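Local coordinates for protein CmeC (Campylobacter jejuni, PDB 4MT4) that probably forms the trimeric outer membrane channel through which a multidrug efflux system expels its substrates from the cell, at residues B[376-387]-B[428-439]. Sequence-based numbering, arbitrary orientation.
Sequences RKTIRLQYDNAQ and FNNIKYSYANSI
Tyr435 reaches across from helix 411-445 to helix 339-405 and gives a compact example of how two antiparallel helices of a coiled-coil hairpin lock together. Followed outward, Tyr435 CB first meets the CG2 methyl of Ile379, 3.6 Å away. With CG anti to the backbone N (chi1 -178°), the ring is carried across to the neighbouring helix, where that same methyl lies at its edge. CD1 lies against Arg380 N and the Arg376 carbonyl; Tyr435 CE1 sits 3.5 Å from Arg380 CB and also close to that carbonyl, and CZ packs on Arg380 CD. At the tip, Tyr435 OH accepts a hydrogen bond from Arg376 NH1 (3.2 Å), the oxygen lying near the guanidinium plane but the bond bent, with an N-H...O angle of 145°, while Arg380 CD packs against the same oxygen. The other terminal nitrogen of Arg376, NH2, forms a salt bridge with Glu26 and a hydrogen bond to the Gly21 carbonyl, so the guanidinium links the hairpin to the N-terminal segment.

Beside this ring the packing is knobs-into-holes. Ile379 fits among Ile431, Ser434, Tyr435 and Ser438, and Ile431 answers among Ile379, Gln382, Tyr383 and Ala386, its CG2 pressing on the backbone of Gln382 and Tyr383. Farther along, Phe428 points its edge at the face of Tyr383 in a T-shaped pair, with centroids 5.3 Å apart and planes at 73°; CE1 stands over the centre of the tyrosine ring. Lys432 CE and Gln387 CA lie over opposite faces of Phe428.

Apolar knobs and aromatic rings supply most of the grip, while the single hydrogen bond between these two segments gives the tyrosine hydroxyl a polar partner and probably adds to the hold of Gly21 and Glu26 on the guanidinium.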
loop_
_atom_site.group_PDB
_atom_site.type_symbol
_atom_site.label_atom_id
_atom_site.label_comp_id
_atom_site.label_asym_id
_atom_site.label_seq_id
_atom_site.Cartn_x
_atom_site.Cartn_y
_atom_site.Cartn_z
ATOM N N ARG B 376 -11.387 -14.052 -22.080
ATOM C CA ARG B 376 -12.394 -13.485 -22.971
ATOM C C ARG B 376 -13.089 -14.572 -23.795
ATOM O O ARG B 376 -14.319 -14.607 -23.878
ATOM C CB ARG B 376 -11.751 -12.442 -23.892
ATOM C CG ARG B 376 -12.694 -11.367 -24.426
ATOM C CD ARG B 376 -13.581 -11.894 -25.547
ATOM N NE ARG B 376 -12.813 -12.639 -26.540
ATOM C CZ ARG B 376 -13.352 -13.397 -27.490
ATOM N NH1 ARG B 376 -14.670 -13.519 -27.577
ATOM N NH2 ARG B 376 -12.574 -14.037 -28.350
ATOM N N LYS B 377 -12.300 -15.456 -24.397
ATOM C CA LYS B 377 -12.851 -16.501 -25.252
ATOM C C LYS B 377 -13.464 -17.643 -24.441
ATOM O O LYS B 377 -14.371 -18.327 -24.909
ATOM C CB LYS B 377 -11.776 -17.045 -26.199
ATOM C CG LYS B 377 -10.667 -17.836 -25.523
ATOM C CD LYS B 377 -9.717 -18.432 -26.552
ATOM C CE LYS B 377 -8.674 -19.327 -25.901
ATOM N NZ LYS B 377 -7.740 -19.902 -26.908
ATOM N N THR B 378 -12.973 -17.845 -23.222
ATOM C CA THR B 378 -13.506 -18.896 -22.362
ATOM C C THR B 378 -14.867 -18.496 -21.804
ATOM O O THR B 378 -15.795 -19.306 -21.762
ATOM C CB THR B 378 -12.553 -19.221 -21.198
ATOM O OG1 THR B 378 -11.285 -19.636 -21.717
ATOM C CG2 THR B 378 -13.128 -20.336 -20.334
ATOM N N ILE B 379 -14.982 -17.241 -21.382
ATOM C CA ILE B 379 -16.240 -16.718 -20.866
ATOM C C ILE B 379 -17.263 -16.612 -22.000
ATOM O O ILE B 379 -18.473 -16.699 -21.775
ATOM C CB ILE B 379 -16.039 -15.344 -20.183
ATOM C CG1 ILE B 379 -15.091 -15.475 -18.990
ATOM C CG2 ILE B 379 -17.358 -14.781 -19.694
ATOM C CD1 ILE B 379 -14.705 -14.153 -18.367
ATOM N N ARG B 380 -16.768 -16.453 -23.225
ATOM C CA ARG B 380 -17.633 -16.449 -24.401
ATOM C C ARG B 380 -18.353 -17.789 -24.537
ATOM O O ARG B 380 -19.531 -17.841 -24.895
ATOM C CB ARG B 380 -16.826 -16.151 -25.667
ATOM C CG ARG B 380 -17.651 -16.155 -26.943
ATOM C CD ARG B 380 -18.795 -15.158 -26.868
ATOM N NE ARG B 380 -19.602 -15.166 -28.083
ATOM C CZ ARG B 380 -20.627 -15.987 -28.291
ATOM N NH1 ARG B 380 -20.974 -16.869 -27.364
ATOM N NH2 ARG B 380 -21.306 -15.925 -29.429
ATOM N N LEU B 381 -17.636 -18.870 -24.243
ATOM C CA LEU B 381 -18.225 -20.201 -24.235
ATOM C C LEU B 381 -19.223 -20.330 -23.091
ATOM O O LEU B 381 -20.298 -20.907 -23.255
ATOM C CB LEU B 381 -17.142 -21.275 -24.110
ATOM C CG LEU B 381 -16.127 -21.371 -25.249
ATOM C CD1 LEU B 381 -15.094 -22.448 -24.953
ATOM C CD2 LEU B 381 -16.830 -21.647 -26.569
ATOM N N GLN B 382 -18.853 -19.782 -21.936
ATOM C CA GLN B 382 -19.705 -19.809 -20.752
ATOM C C GLN B 382 -21.029 -19.094 -20.991
ATOM O O GLN B 382 -22.044 -19.438 -20.385
ATOM C CB GLN B 382 -18.988 -19.174 -19.560
ATOM C CG GLN B 382 -17.818 -19.983 -19.028
ATOM C CD GLN B 382 -17.213 -19.374 -17.778
ATOM O OE1 GLN B 382 -17.028 -20.054 -16.770
ATOM N NE2 GLN B 382 -16.899 -18.085 -17.839
ATOM N N TYR B 383 -21.013 -18.096 -21.870
ATOM C CA TYR B 383 -22.220 -17.347 -22.205
ATOM C C TYR B 383 -23.269 -18.270 -22.813
ATOM O O TYR B 383 -24.437 -18.239 -22.427
ATOM C CB TYR B 383 -21.896 -16.208 -23.172
ATOM C CG TYR B 383 -22.963 -15.140 -23.250
ATOM C CD1 TYR B 383 -24.097 -15.314 -24.036
ATOM C CD2 TYR B 383 -22.834 -13.953 -22.542
ATOM C CE1 TYR B 383 -25.074 -14.337 -24.108
ATOM C CE2 TYR B 383 -23.804 -12.971 -22.609
ATOM C CZ TYR B 383 -24.922 -13.167 -23.394
ATOM O OH TYR B 383 -25.889 -12.190 -23.462
ATOM N N ASP B 384 -22.838 -19.095 -23.765
ATOM C CA ASP B 384 -23.729 -20.046 -24.417
ATOM C C ASP B 384 -24.163 -21.145 -23.452
ATOM O O ASP B 384 -25.301 -21.610 -23.498
ATOM C CB ASP B 384 -23.055 -20.663 -25.644
ATOM C CG ASP B 384 -22.810 -19.648 -26.745
ATOM O OD1 ASP B 384 -23.502 -18.609 -26.759
ATOM O OD2 ASP B 384 -21.931 -19.890 -27.600
ATOM N N ASN B 385 -23.247 -21.557 -22.582
ATOM C CA ASN B 385 -23.543 -22.589 -21.597
ATOM C C ASN B 385 -24.577 -22.126 -20.579
ATOM O O ASN B 385 -25.558 -22.819 -20.318
ATOM C CB ASN B 385 -22.270 -23.024 -20.872
ATOM C CG ASN B 385 -21.231 -23.608 -21.811
ATOM O OD1 ASN B 385 -20.051 -23.264 -21.738
ATOM N ND2 ASN B 385 -21.665 -24.492 -22.701
ATOM N N ALA B 386 -24.354 -20.944 -20.012
ATOM C CA ALA B 386 -25.235 -20.407 -18.979
ATOM C C ALA B 386 -26.609 -20.050 -19.537
ATOM O O ALA B 386 -27.613 -20.118 -18.828
ATOM C CB ALA B 386 -24.600 -19.191 -18.324
ATOM N N GLN B 387 -26.650 -19.668 -20.809
ATOM C CA GLN B 387 -27.910 -19.331 -21.460
ATOM C C GLN B 387 -28.742 -20.584 -21.696
ATOM O O GLN B 387 -29.945 -20.603 -21.431
ATOM C CB GLN B 387 -27.660 -18.610 -22.785
ATOM C CG GLN B 387 -28.923 -18.090 -23.453
ATOM C CD GLN B 387 -28.640 -17.382 -24.765
ATOM O OE1 GLN B 387 -27.893 -17.883 -25.605
ATOM N NE2 GLN B 387 -29.232 -16.206 -24.942
ATOM N N PHE B 428 -26.481 -16.940 -15.081
ATOM C CA PHE B 428 -26.404 -16.414 -16.440
ATOM C C PHE B 428 -26.191 -14.906 -16.436
ATOM O O PHE B 428 -25.485 -14.371 -17.290
ATOM C CB PHE B 428 -27.667 -16.763 -17.230
ATOM C CG PHE B 428 -27.657 -16.251 -18.644
ATOM C CD1 PHE B 428 -26.549 -16.438 -19.454
ATOM C CD2 PHE B 428 -28.758 -15.595 -19.164
ATOM C CE1 PHE B 428 -26.536 -15.971 -20.752
ATOM C CE2 PHE B 428 -28.754 -15.128 -20.464
ATOM C CZ PHE B 428 -27.640 -15.316 -21.260
ATOM N N ASN B 429 -26.807 -14.222 -15.476
ATOM C CA ASN B 429 -26.594 -12.790 -15.305
ATOM C C ASN B 429 -25.139 -12.487 -14.968
ATOM O O ASN B 429 -24.543 -11.563 -15.519
ATOM C CB ASN B 429 -27.504 -12.230 -14.209
ATOM C CG ASN B 429 -28.957 -12.166 -14.631
ATOM O OD1 ASN B 429 -29.268 -12.047 -15.815
ATOM N ND2 ASN B 429 -29.858 -12.235 -13.658
ATOM N N ASN B 430 -24.574 -13.278 -14.063
ATOM C CA ASN B 430 -23.194 -13.099 -13.631
ATOM C C ASN B 430 -22.191 -13.347 -14.754
ATOM O O ASN B 430 -21.190 -12.645 -14.862
ATOM C CB ASN B 430 -22.891 -14.016 -12.447
ATOM C CG ASN B 430 -23.711 -13.671 -11.219
ATOM O OD1 ASN B 430 -24.544 -12.764 -11.251
ATOM N ND2 ASN B 430 -23.483 -14.396 -10.130
ATOM N N ILE B 431 -22.465 -14.352 -15.580
ATOM C CA ILE B 431 -21.622 -14.654 -16.732
ATOM C C ILE B 431 -21.728 -13.548 -17.777
ATOM O O ILE B 431 -20.735 -13.156 -18.391
ATOM C CB ILE B 431 -22.005 -16.005 -17.376
ATOM C CG1 ILE B 431 -21.721 -17.155 -16.410
ATOM C CG2 ILE B 431 -21.253 -16.219 -18.684
ATOM C CD1 ILE B 431 -20.264 -17.304 -16.046
ATOM N N LYS B 432 -22.944 -13.045 -17.959
ATOM C CA LYS B 432 -23.237 -12.035 -18.970
ATOM C C LYS B 432 -22.380 -10.780 -18.807
ATOM O O LYS B 432 -21.850 -10.247 -19.784
ATOM C CB LYS B 432 -24.717 -11.663 -18.915
ATOM C CG LYS B 432 -25.197 -10.802 -20.070
ATOM C CD LYS B 432 -26.699 -10.586 -19.984
ATOM C CE LYS B 432 -27.438 -11.910 -19.845
ATOM N NZ LYS B 432 -28.900 -11.730 -19.624
ATOM N N TYR B 433 -22.241 -10.320 -17.567
ATOM C CA TYR B 433 -21.516 -9.085 -17.289
ATOM C C TYR B 433 -20.066 -9.362 -16.914
ATOM O O TYR B 433 -19.239 -8.453 -16.882
ATOM C CB TYR B 433 -22.223 -8.292 -16.189
ATOM C CG TYR B 433 -23.599 -7.832 -16.612
ATOM C CD1 TYR B 433 -23.780 -6.617 -17.258
ATOM C CD2 TYR B 433 -24.713 -8.627 -16.390
ATOM C CE1 TYR B 433 -25.035 -6.202 -17.659
ATOM C CE2 TYR B 433 -25.970 -8.224 -16.785
ATOM C CZ TYR B 433 -26.129 -7.011 -17.419
ATOM O OH TYR B 433 -27.385 -6.612 -17.813
ATOM N N SER B 434 -19.761 -10.624 -16.636
ATOM C CA SER B 434 -18.372 -11.041 -16.512
ATOM C C SER B 434 -17.749 -11.053 -17.898
ATOM O O SER B 434 -16.545 -10.856 -18.050
ATOM C CB SER B 434 -18.255 -12.419 -15.858
ATOM O OG SER B 434 -18.697 -12.383 -14.512
ATOM N N TYR B 435 -18.580 -11.287 -18.908
ATOM C CA TYR B 435 -18.124 -11.258 -20.291
ATOM C C TYR B 435 -17.942 -9.823 -20.762
ATOM O O TYR B 435 -17.022 -9.523 -21.521
ATOM C CB TYR B 435 -19.101 -11.990 -21.214
ATOM C CG TYR B 435 -18.634 -12.018 -22.653
ATOM C CD1 TYR B 435 -17.602 -12.860 -23.050
ATOM C CD2 TYR B 435 -19.217 -11.199 -23.613
ATOM C CE1 TYR B 435 -17.165 -12.886 -24.361
ATOM C CE2 TYR B 435 -18.785 -11.220 -24.925
ATOM C CZ TYR B 435 -17.760 -12.065 -25.295
ATOM O OH TYR B 435 -17.329 -12.088 -26.605
ATOM N N ALA B 436 -18.831 -8.943 -20.310
ATOM C CA ALA B 436 -18.733 -7.521 -20.620
ATOM C C ALA B 436 -17.442 -6.950 -20.045
ATOM O O ALA B 436 -16.734 -6.197 -20.712
ATOM C CB ALA B 436 -19.940 -6.770 -20.078
ATOM N N ASN B 437 -17.140 -7.324 -18.806
ATOM C CA ASN B 437 -15.914 -6.888 -18.149
ATOM C C ASN B 437 -14.680 -7.584 -18.713
ATOM O O ASN B 437 -13.562 -7.085 -18.580
ATOM C CB ASN B 437 -15.999 -7.130 -16.640
ATOM C CG ASN B 437 -16.980 -6.199 -15.955
ATOM O OD1 ASN B 437 -17.430 -5.214 -16.539
ATOM N ND2 ASN B 437 -17.306 -6.501 -14.703
ATOM N N SER B 438 -14.886 -8.740 -19.337
ATOM C CA SER B 438 -13.789 -9.464 -19.968
ATOM C C SER B 438 -13.336 -8.718 -21.215
ATOM O O SER B 438 -12.159 -8.748 -21.576
ATOM C CB SER B 438 -14.203 -10.894 -20.323
ATOM O OG SER B 438 -15.072 -10.915 -21.443
ATOM N N ILE B 439 -14.280 -8.048 -21.868
ATOM C CA ILE B 439 -13.971 -7.215 -23.025
ATOM C C ILE B 439 -13.081 -6.054 -22.604
ATOM O O ILE B 439 -12.093 -5.739 -23.264
ATOM C CB ILE B 439 -15.248 -6.662 -23.691
ATOM C CG1 ILE B 439 -16.176 -7.803 -24.108
ATOM C CG2 ILE B 439 -14.894 -5.805 -24.892
ATOM C CD1 ILE B 439 -15.571 -8.738 -25.129
#